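Local structure of prophenoloxidase b (Marsupenaeus japonicus, 3WKY) at residues Gly268-Ser272 with Thr376-Val380; Asn444-Phe450 with Glu659-Leu665; Arg322-Asn326 with Tyr407-Pro412. The protein is the precursor of a type 3 copper phenoloxidase, which probably hydroxylates monophenols and oxidises o-diphenols at a dinuclear copper site. One frame throughout, in Å; residues are numbered along the deposited sequence.

Contact 1: Gly268-Ser272 with Thr376-Val380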
loop_
_atom_site.group_PDB
_atom_site.type_symbol
_atom_site.label_atom_id
_atom_site.label_comp_id
_atom_site.label_asym_id
_atom_site.label_seq_id
_atom_site.Cartn_x
_atom_site.Cartn_y
_atom_site.Cartn_z
ATOM N N GLY A 268 15.636 14.889 36.267
ATOM C CA GLY A 268 16.151 13.607 35.799
ATOM C C GLY A 268 15.333 12.983 34.684
ATOM O O GLY A 268 15.570 11.837 34.275
ATOM N N GLN A 269 14.370 13.752 34.183
ATOM C CA GLN A 269 13.462 13.285 33.146
ATOM C C GLN A 269 14.004 13.562 31.739
ATOM O O GLN A 269 13.988 14.711 31.289
ATOM C CB GLN A 269 12.115 13.980 33.326
ATOM C CG GLN A 269 11.419 13.639 34.628
ATOM C CD GLN A 269 10.244 12.699 34.420
ATOM O OE1 GLN A 269 9.185 13.110 33.934
ATOM N NE2 GLN A 269 10.426 11.427 34.778
ATOM N N GLU A 270 14.474 12.518 31.052
ATOM C CA GLU A 270 14.972 12.663 29.681
ATOM C C GLU A 270 13.829 12.909 28.693
ATOM O O GLU A 270 12.831 12.190 28.725
ATOM C CB GLU A 270 15.757 11.420 29.254
ATOM C CG GLU A 270 16.124 11.439 27.771
ATOM C CD GLU A 270 17.167 10.410 27.376
ATOM O OE1 GLU A 270 16.899 9.627 26.433
ATOM O OE2 GLU A 270 18.260 10.399 27.985
ATOM N N TRP A 271 13.969 13.919 27.831
ATOM C CA TRP A 271 12.932 14.246 26.867
ATOM C C TRP A 271 12.767 13.091 25.885
ATOM O O TRP A 271 13.750 12.490 25.435
ATOM C CB TRP A 271 13.288 15.515 26.074
ATOM C CG TRP A 271 13.243 16.785 26.897
ATOM C CD1 TRP A 271 14.199 17.236 27.766
ATOM C CD2 TRP A 271 12.187 17.762 26.917
ATOM N NE1 TRP A 271 13.796 18.423 28.335
ATOM C CE2 TRP A 271 12.573 18.774 27.827
ATOM C CE3 TRP A 271 10.961 17.882 26.250
ATOM C CZ2 TRP A 271 11.768 19.885 28.091
ATOM C CZ3 TRP A 271 10.161 18.978 26.522
ATOM C CH2 TRP A 271 10.569 19.969 27.436
ATOM N N SER A 272 11.521 12.814 25.526
ATOM C CA SER A 272 11.229 11.797 24.526
ATOM C C SER A 272 11.809 12.195 23.176
ATOM O O SER A 272 11.970 13.382 22.876
ATOM C CB SER A 272 9.723 11.592 24.415
ATOM O OG SER A 272 9.239 11.006 25.616
ATOM N N THR A 376 5.266 7.725 29.066
ATOM C CA THR A 376 6.411 8.506 28.610
ATOM C C THR A 376 6.232 9.995 28.758
ATOM O O THR A 376 5.120 10.481 28.968
ATOM C CB THR A 376 6.679 8.275 27.125
ATOM O OG1 THR A 376 5.518 8.669 26.383
ATOM C CG2 THR A 376 6.992 6.818 26.859
ATOM N N THR A 377 7.359 10.691 28.592
ATOM C CA THR A 377 7.468 12.141 28.567
ATOM C C THR A 377 7.097 12.701 27.176
ATOM O O THR A 377 6.946 11.951 26.222
ATOM C CB THR A 377 8.929 12.551 28.922
ATOM O OG1 THR A 377 9.853 11.804 28.112
ATOM C CG2 THR A 377 9.238 12.247 30.381
ATOM N N SER A 378 6.944 14.013 27.063
ATOM C CA SER A 378 6.695 14.636 25.761
ATOM C C SER A 378 8.014 14.911 25.035
ATOM O O SER A 378 9.081 14.959 25.658
ATOM C CB SER A 378 5.916 15.935 25.935
ATOM O OG SER A 378 5.971 16.741 24.762
ATOM N N GLY A 379 7.952 15.068 23.715
ATOM C CA GLY A 379 9.130 15.467 22.959
ATOM C C GLY A 379 9.276 16.984 23.022
ATOM O O GLY A 379 8.399 17.661 23.567
ATOM N N VAL A 380 10.371 17.513 22.476
ATOM C CA VAL A 380 10.672 18.947 22.589
ATOM C C VAL A 380 9.679 19.889 21.901
ATOM O O VAL A 380 9.622 21.081 22.232
ATOM C CB VAL A 380 12.110 19.286 22.134
ATOM C CG1 VAL A 380 13.128 18.585 23.033
ATOM C CG2 VAL A 380 12.340 18.922 20.648
HETATM O O HOH W 1 11.948 15.505 21.174
#

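Contact 2: Asn444-Phe450 with Glu659-Leu665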
loop_
_atom_site.group_PDB
_atom_site.type_symbol
_atom_site.label_atom_id
_atom_site.label_comp_id
_atom_site.label_asym_id
_atom_site.label_seq_id
_atom_site.Cartn_x
_atom_site.Cartn_y
_atom_site.Cartn_z
ATOM N N ASN A 444 29.652 46.389 0.735
ATOM C CA ASN A 444 28.534 45.484 0.452
ATOM C C ASN A 444 28.840 44.001 0.643
ATOM O O ASN A 444 28.175 43.141 0.052
ATOM C CB ASN A 444 27.969 45.756 -0.940
ATOM C CG ASN A 444 27.569 47.193 -1.114
ATOM O OD1 ASN A 444 26.886 47.761 -0.257
ATOM N ND2 ASN A 444 28.006 47.811 -2.215
ATOM N N LEU A 445 29.843 43.723 1.470
ATOM C CA LEU A 445 30.221 42.359 1.821
ATOM C C LEU A 445 30.106 42.154 3.324
ATOM O O LEU A 445 30.655 42.935 4.114
ATOM C CB LEU A 445 31.651 42.055 1.358
ATOM C CG LEU A 445 32.250 40.696 1.744
ATOM C CD1 LEU A 445 31.494 39.540 1.089
ATOM C CD2 LEU A 445 33.735 40.621 1.395
ATOM N N LEU A 446 29.376 41.114 3.724
ATOM C CA LEU A 446 29.228 40.780 5.139
ATOM C C LEU A 446 29.815 39.400 5.392
ATOM O O LEU A 446 29.822 38.548 4.494
ATOM C CB LEU A 446 27.751 40.796 5.550
ATOM C CG LEU A 446 27.003 42.120 5.367
ATOM C CD1 LEU A 446 25.568 41.996 5.866
ATOM C CD2 LEU A 446 27.722 43.246 6.098
ATOM N N HIS A 447 30.320 39.172 6.602
ATOM C CA HIS A 447 30.891 37.868 6.920
ATOM C C HIS A 447 30.202 37.207 8.100
ATOM O O HIS A 447 29.561 37.861 8.917
ATOM C CB HIS A 447 32.390 37.965 7.226
ATOM C CG HIS A 447 33.235 38.288 6.038
ATOM N ND1 HIS A 447 33.663 39.568 5.758
ATOM C CD2 HIS A 447 33.733 37.499 5.054
ATOM C CE1 HIS A 447 34.390 39.553 4.653
ATOM N NE2 HIS A 447 34.449 38.313 4.208
ATOM N N THR A 448 30.331 35.890 8.163
ATOM C CA THR A 448 29.898 35.148 9.344
ATOM C C THR A 448 30.966 34.132 9.666
ATOM O O THR A 448 31.783 33.772 8.813
ATOM C CB THR A 448 28.540 34.408 9.185
ATOM O OG1 THR A 448 28.678 33.329 8.256
ATOM C CG2 THR A 448 27.433 35.355 8.737
ATOM N N PHE A 449 31.012 33.710 10.927
ATOM C CA PHE A 449 31.978 32.695 11.362
ATOM C C PHE A 449 31.573 32.127 12.718
ATOM O O PHE A 449 30.666 32.655 13.364
ATOM C CB PHE A 449 33.406 33.266 11.422
ATOM C CG PHE A 449 33.474 34.679 11.932
ATOM C CD1 PHE A 449 33.114 34.984 13.238
ATOM C CD2 PHE A 449 33.906 35.700 11.104
ATOM C CE1 PHE A 449 33.173 36.286 13.707
ATOM C CE2 PHE A 449 33.971 37.006 11.565
ATOM C CZ PHE A 449 33.605 37.296 12.868
ATOM N N PHE A 450 32.225 31.056 13.155
ATOM C CA PHE A 450 31.900 30.503 14.469
ATOM C C PHE A 450 32.855 31.004 15.548
ATOM O O PHE A 450 34.057 31.122 15.316
ATOM C CB PHE A 450 31.851 28.973 14.449
ATOM C CG PHE A 450 30.635 28.426 13.756
ATOM C CD1 PHE A 450 29.449 28.234 14.458
ATOM C CD2 PHE A 450 30.669 28.123 12.400
ATOM C CE1 PHE A 450 28.317 27.738 13.816
ATOM C CE2 PHE A 450 29.542 27.628 11.750
ATOM C CZ PHE A 450 28.368 27.433 12.458
ATOM N N GLU A 659 22.061 45.201 -3.284
ATOM C CA GLU A 659 22.495 43.821 -3.268
ATOM C C GLU A 659 23.715 43.708 -2.360
ATOM O O GLU A 659 24.602 44.565 -2.402
ATOM C CB GLU A 659 22.856 43.427 -4.697
ATOM C CG GLU A 659 22.757 41.971 -5.005
ATOM C CD GLU A 659 22.869 41.686 -6.501
ATOM O OE1 GLU A 659 23.997 41.443 -6.976
ATOM O OE2 GLU A 659 21.827 41.704 -7.199
ATOM N N VAL A 660 23.756 42.682 -1.514
ATOM C CA VAL A 660 24.947 42.422 -0.708
ATOM C C VAL A 660 25.400 40.983 -0.893
ATOM O O VAL A 660 24.616 40.129 -1.328
ATOM C CB VAL A 660 24.730 42.713 0.800
ATOM C CG1 VAL A 660 24.247 44.145 1.000
ATOM C CG2 VAL A 660 23.758 41.716 1.424
ATOM N N THR A 661 26.669 40.728 -0.590
ATOM C CA THR A 661 27.208 39.375 -0.603
ATOM C C THR A 661 27.476 38.977 0.838
ATOM O O THR A 661 27.958 39.792 1.631
ATOM C CB THR A 661 28.511 39.312 -1.430
ATOM O OG1 THR A 661 28.222 39.674 -2.786
ATOM C CG2 THR A 661 29.121 37.914 -1.404
ATOM N N ILE A 662 27.134 37.743 1.200
ATOM C CA ILE A 662 27.442 37.259 2.544
ATOM C C ILE A 662 28.345 36.040 2.445
ATOM O O ILE A 662 28.019 35.072 1.751
ATOM C CB ILE A 662 26.155 36.897 3.348
ATOM C CG1 ILE A 662 25.209 38.099 3.402
ATOM C CG2 ILE A 662 26.524 36.414 4.755
ATOM C CD1 ILE A 662 23.956 37.875 4.227
ATOM N N THR A 663 29.472 36.082 3.148
ATOM C CA THR A 663 30.505 35.071 2.998
ATOM C C THR A 663 30.841 34.446 4.341
ATOM O O THR A 663 31.209 35.148 5.281
ATOM C CB THR A 663 31.774 35.683 2.374
ATOM O OG1 THR A 663 31.496 36.061 1.021
ATOM C CG2 THR A 663 32.934 34.685 2.388
ATOM N N HIS A 664 30.686 33.126 4.444
ATOM C CA HIS A 664 31.017 32.422 5.669
ATOM C C HIS A 664 32.494 32.065 5.680
ATOM O O HIS A 664 33.003 31.487 4.720
ATOM C CB HIS A 664 30.186 31.129 5.807
ATOM C CG HIS A 664 30.501 30.342 7.041
ATOM N ND1 HIS A 664 30.140 30.761 8.302
ATOM C CD2 HIS A 664 31.147 29.164 7.208
ATOM C CE1 HIS A 664 30.550 29.877 9.196
ATOM N NE2 HIS A 664 31.166 28.899 8.558
ATOM N N LEU A 665 33.168 32.393 6.780
ATOM C CA LEU A 665 34.582 32.078 6.946
ATOM C C LEU A 665 34.774 30.919 7.921
ATOM O O LEU A 665 34.495 31.050 9.120
ATOM C CB LEU A 665 35.338 33.312 7.458
ATOM C CG LEU A 665 35.257 34.562 6.576
ATOM C CD1 LEU A 665 35.828 35.806 7.284
ATOM C CD2 LEU A 665 35.962 34.319 5.256
HETATM O O HOH W 2 34.033 29.801 11.484
#

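Contact 3: Arg322-Asn326 with Tyr407-Pro412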
loop_
_atom_site.group_PDB
_atom_site.type_symbol
_atom_site.label_atom_id
_atom_site.label_comp_id
_atom_site.label_asym_id
_atom_site.label_seq_id
_atom_site.Cartn_x
_atom_site.Cartn_y
_atom_site.Cartn_z
ATOM N N ARG A 322 -15.733 40.294 8.255
ATOM C CA ARG A 322 -14.929 40.472 7.057
ATOM C C ARG A 322 -13.434 40.372 7.347
ATOM O O ARG A 322 -12.959 40.867 8.372
ATOM C CB ARG A 322 -15.228 41.838 6.423
ATOM C CG ARG A 322 -14.302 42.213 5.301
ATOM C CD ARG A 322 -14.763 43.486 4.579
ATOM N NE ARG A 322 -14.335 44.698 5.268
ATOM C CZ ARG A 322 -14.282 45.893 4.685
ATOM N NH1 ARG A 322 -14.629 46.024 3.411
ATOM N NH2 ARG A 322 -13.874 46.949 5.371
ATOM N N LEU A 323 -12.699 39.729 6.437
ATOM C CA LEU A 323 -11.243 39.666 6.487
ATOM C C LEU A 323 -10.660 40.633 5.469
ATOM O O LEU A 323 -10.872 40.483 4.265
ATOM C CB LEU A 323 -10.746 38.251 6.140
ATOM C CG LEU A 323 -11.151 37.130 7.089
ATOM C CD1 LEU A 323 -10.630 35.787 6.525
ATOM C CD2 LEU A 323 -10.581 37.377 8.485
ATOM N N THR A 324 -9.918 41.632 5.937
ATOM C CA THR A 324 -9.264 42.549 4.998
ATOM C C THR A 324 -8.017 43.160 5.616
ATOM O O THR A 324 -8.005 43.460 6.813
ATOM C CB THR A 324 -10.240 43.676 4.531
ATOM O OG1 THR A 324 -9.577 44.519 3.583
ATOM C CG2 THR A 324 -10.713 44.530 5.712
ATOM N N ASP A 325 -6.962 43.326 4.817
ATOM C CA ASP A 325 -5.781 44.037 5.288
ATOM C C ASP A 325 -5.813 45.497 4.813
ATOM O O ASP A 325 -4.818 46.212 4.930
ATOM C CB ASP A 325 -4.482 43.353 4.842
ATOM C CG ASP A 325 -4.144 42.108 5.678
ATOM O OD1 ASP A 325 -4.984 41.681 6.501
ATOM O OD2 ASP A 325 -3.034 41.559 5.506
ATOM N N ASN A 326 -6.961 45.900 4.264
ATOM C CA ASN A 326 -7.283 47.316 3.999
ATOM C C ASN A 326 -8.460 47.704 4.911
ATOM O O ASN A 326 -9.552 47.989 4.421
ATOM C CB ASN A 326 -7.762 47.521 2.549
ATOM C CG ASN A 326 -6.652 47.401 1.497
ATOM O OD1 ASN A 326 -5.472 47.637 1.757
ATOM N ND2 ASN A 326 -7.056 47.064 0.272
ATOM N N TYR A 407 -3.868 33.384 2.918
ATOM C CA TYR A 407 -4.694 34.539 3.209
ATOM C C TYR A 407 -4.123 35.796 2.517
ATOM O O TYR A 407 -4.869 36.552 1.872
ATOM C CB TYR A 407 -4.880 34.765 4.720
ATOM C CG TYR A 407 -5.394 36.172 4.929
ATOM C CD1 TYR A 407 -6.728 36.483 4.677
ATOM C CD2 TYR A 407 -4.529 37.211 5.275
ATOM C CE1 TYR A 407 -7.190 37.809 4.800
ATOM C CE2 TYR A 407 -4.983 38.515 5.400
ATOM C CZ TYR A 407 -6.310 38.807 5.163
ATOM O OH TYR A 407 -6.765 40.115 5.281
ATOM N N LYS A 408 -2.816 36.025 2.635
ATOM C CA LYS A 408 -2.246 37.235 2.011
ATOM C C LYS A 408 -2.562 37.315 0.521
ATOM O O LYS A 408 -2.851 38.391 -0.002
ATOM C CB LYS A 408 -0.733 37.337 2.231
ATOM C CG LYS A 408 -0.316 37.620 3.680
ATOM C CD LYS A 408 -0.694 39.052 4.101
ATOM C CE LYS A 408 -0.098 39.392 5.481
ATOM N NZ LYS A 408 -0.354 40.842 5.836
ATOM N N LEU A 409 -2.517 36.176 -0.166
ATOM C CA LEU A 409 -2.784 36.163 -1.604
ATOM C C LEU A 409 -4.218 36.573 -1.969
ATOM O O LEU A 409 -4.486 36.973 -3.111
ATOM C CB LEU A 409 -2.440 34.793 -2.209
ATOM C CG LEU A 409 -0.949 34.460 -2.311
ATOM C CD1 LEU A 409 -0.750 33.085 -2.953
ATOM C CD2 LEU A 409 -0.173 35.548 -3.079
ATOM N N THR A 410 -5.141 36.490 -1.016
ATOM C CA THR A 410 -6.517 36.909 -1.298
ATOM C C THR A 410 -6.655 38.432 -1.304
ATOM O O THR A 410 -7.688 38.960 -1.703
ATOM C CB THR A 410 -7.536 36.361 -0.287
ATOM O OG1 THR A 410 -7.246 36.875 1.021
ATOM C CG2 THR A 410 -7.516 34.820 -0.262
ATOM N N GLN A 411 -5.625 39.125 -0.845
ATOM C CA GLN A 411 -5.705 40.584 -0.727
ATOM C C GLN A 411 -5.337 41.264 -2.030
ATOM O O GLN A 411 -4.463 40.788 -2.769
ATOM C CB GLN A 411 -4.818 41.065 0.425
ATOM C CG GLN A 411 -5.271 40.461 1.764
ATOM C CD GLN A 411 -6.734 40.731 2.032
ATOM O OE1 GLN A 411 -7.118 41.875 2.274
ATOM N NE2 GLN A 411 -7.572 39.682 1.971
ATOM N N PRO A 412 -6.012 42.382 -2.331
ATOM C CA PRO A 412 -5.669 43.099 -3.567
ATOM C C PRO A 412 -4.283 43.709 -3.461
ATOM O O PRO A 412 -3.862 44.073 -2.359
ATOM C CB PRO A 412 -6.729 44.213 -3.648
ATOM C CG PRO A 412 -7.153 44.452 -2.240
ATOM C CD PRO A 412 -7.063 43.061 -1.549
HETATM O O HOH W 3 -10.435 38.902 2.041
HETATM O O HOH W 4 -9.340 42.970 1.249
#

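Contact 1: Gly268-Ser272 with Thr376-Val380
S272 and T377 face each other across two irregular loops, their hydroxyls meeting at the centre of a small polar cluster. S272 carries OG anti to its carbonyl carbon (chi1 -68°), which brings the hydroxyl up to the T377 backbone: OG donates to T377 O at 2.6 Å, from well above the carbonyl plane. T377 OG1 stands 2.7 Å from S272 OG and 3.1 Å from E270 O; its single proton has both within range and the choice is not settled. S272 N donates to S378 O at 3.3 Å, again out of the carbonyl plane, so one serine ties its main chain and its side chain to successive carbonyls. The W271 indole also comes up to 376-380, at S378-V380. V380 CG1 lies on one face of the indole, displaced to the rim at CE3 and CD2 and 3.9 Å from W271 CE3, while G379 O sits at the ring edge, 3.7 Å from W271 CZ3. S272 O takes a CA-H...O contact from G379, and a water donates to S272 O and accepts from V380 N, prolonging the join by one step. T376 OG1 is engaged outside the contact, by D369 and H368. The contact lies at a subunit interface, where T376 packs on F260 of the second subunit. Polar groups of both main chains are thus satisfied by neighbouring hydroxyls, an amide and a water instead of by strand pairing, which implies that two loops of the copper-containing domain are joined by individual directional bonds, with the tryptophan-valine packing as their apolar flank.

Contact 2: Asn444-Phe450 with Glu659-Leu665
N444 opens the pairing with T661: its carbonyl O accepts T661 N at 2.9 Å in a nearly straight bond, while its side-chain OD1 turns to the amide of V430. L445 extends CG anti to the backbone N (chi1 175°), laying CD1 against its neighbours on the other strand, 3.8 Å from T661 CG2 and 3.5 Å from T663 OG1. L446 points to the opposite face beside I662, its CB 4.3 Å from I662 CG1, and its backbone bonds twice: N to T661 O and O from T663 N. L446 thus bonds to the two residues flanking its partner I662, as in a parallel ladder, within the mixed sheet of the hemocyanin Ig-like domain; strand 655-664 lies between 445-456 and 588-598, and V660 and I662 pack on F590 of the latter. H447 returns to the face of L445 and stands alongside T663, its CD2 also touching L665 CD1 at 3.5 Å, while ND1 is held by E432. At T448 the backbone continues the ladder, N to T663 O and O from L665 N. Its side chain is modelled in two conformers, so the bond that OG1 accepts from H664 ND1 in one of them is doubtful as a constant feature. F449, paired in register with L665, has CB 3.4 Å from L665 O and L665 CD1 near the edge of its ring, which also meets W435. F450 brings its ring to that of H664 rim to rim, centroids 5.5 Å apart and planes at 79°, while a water links F450 N to L665 O.

Contact 3: Arg322-Asn326 with Tyr407-Pro412
The loop from L323 to D325 runs past the C-terminal end of helix 391-409 without strand pairing, its backbone closing from 8.9 Å between the CA atoms of L323 and Y407 to 6.9 Å between those of D325 and Q411. D325 carries the contact. Y407 reaches it from the helix with CG anti to the backbone N (chi1 164°), and its OH donates to D325 OD1 at 2.7 Å from above the carboxylate plane; the carboxylate comes to the edge of the tyrosine ring, planes 60° apart. OD1 also accepts I335 N. K408 arrives across the aspartate, and its NZ meets D325 OD2 at 2.8 Å, nearly in line with the C-O bond, as a salt bridge; E637 shares this lysine. The bent side chain of Q411 offers OE1 to D325 N at 2.9 Å, and its NE2 is steadied by T410 OG1. Waters join L323 O to Q411 NE2 and T324 OG1 to Q411 OE1. L323 CB rests 3.8 Å from Y407 CE1, and T324 OG1 accepts N326 N in an ST turn. Were D325 an alanine, the Y407 hydroxyl and the I335 amide would probably lose their shared acceptor, and K408 one of its carboxylate partners. With donors on both oxygens, the buried D325 carboxylate is probably kept ionised, its charge balanced by K408 and its position fixed between the helix end and I335.

In the fold
Contact 1 and segment 322-326 lie in the copper-containing domain, and helix 391-409 carries on from it to 407-412. Contacts 1 and 3 interlock in sequence, residues 322-326 falling between the two segments of contact 1; in space their centres lie about 41 Å apart. Helix 391-409 relates them: it follows the loop 376-380, carries H397 of the cluster pocket and ends in contact 3. Helix 356-365, with H357 and H361, precedes that same loop. In contact 1 the V380 side chain is about 11 Å from the Cu2-O2 cluster. Contact 2 forms later in the chain, in the Ig-like domain, its centre about 38 Å from that of contact 1 and about 36 Å from that of contact 3.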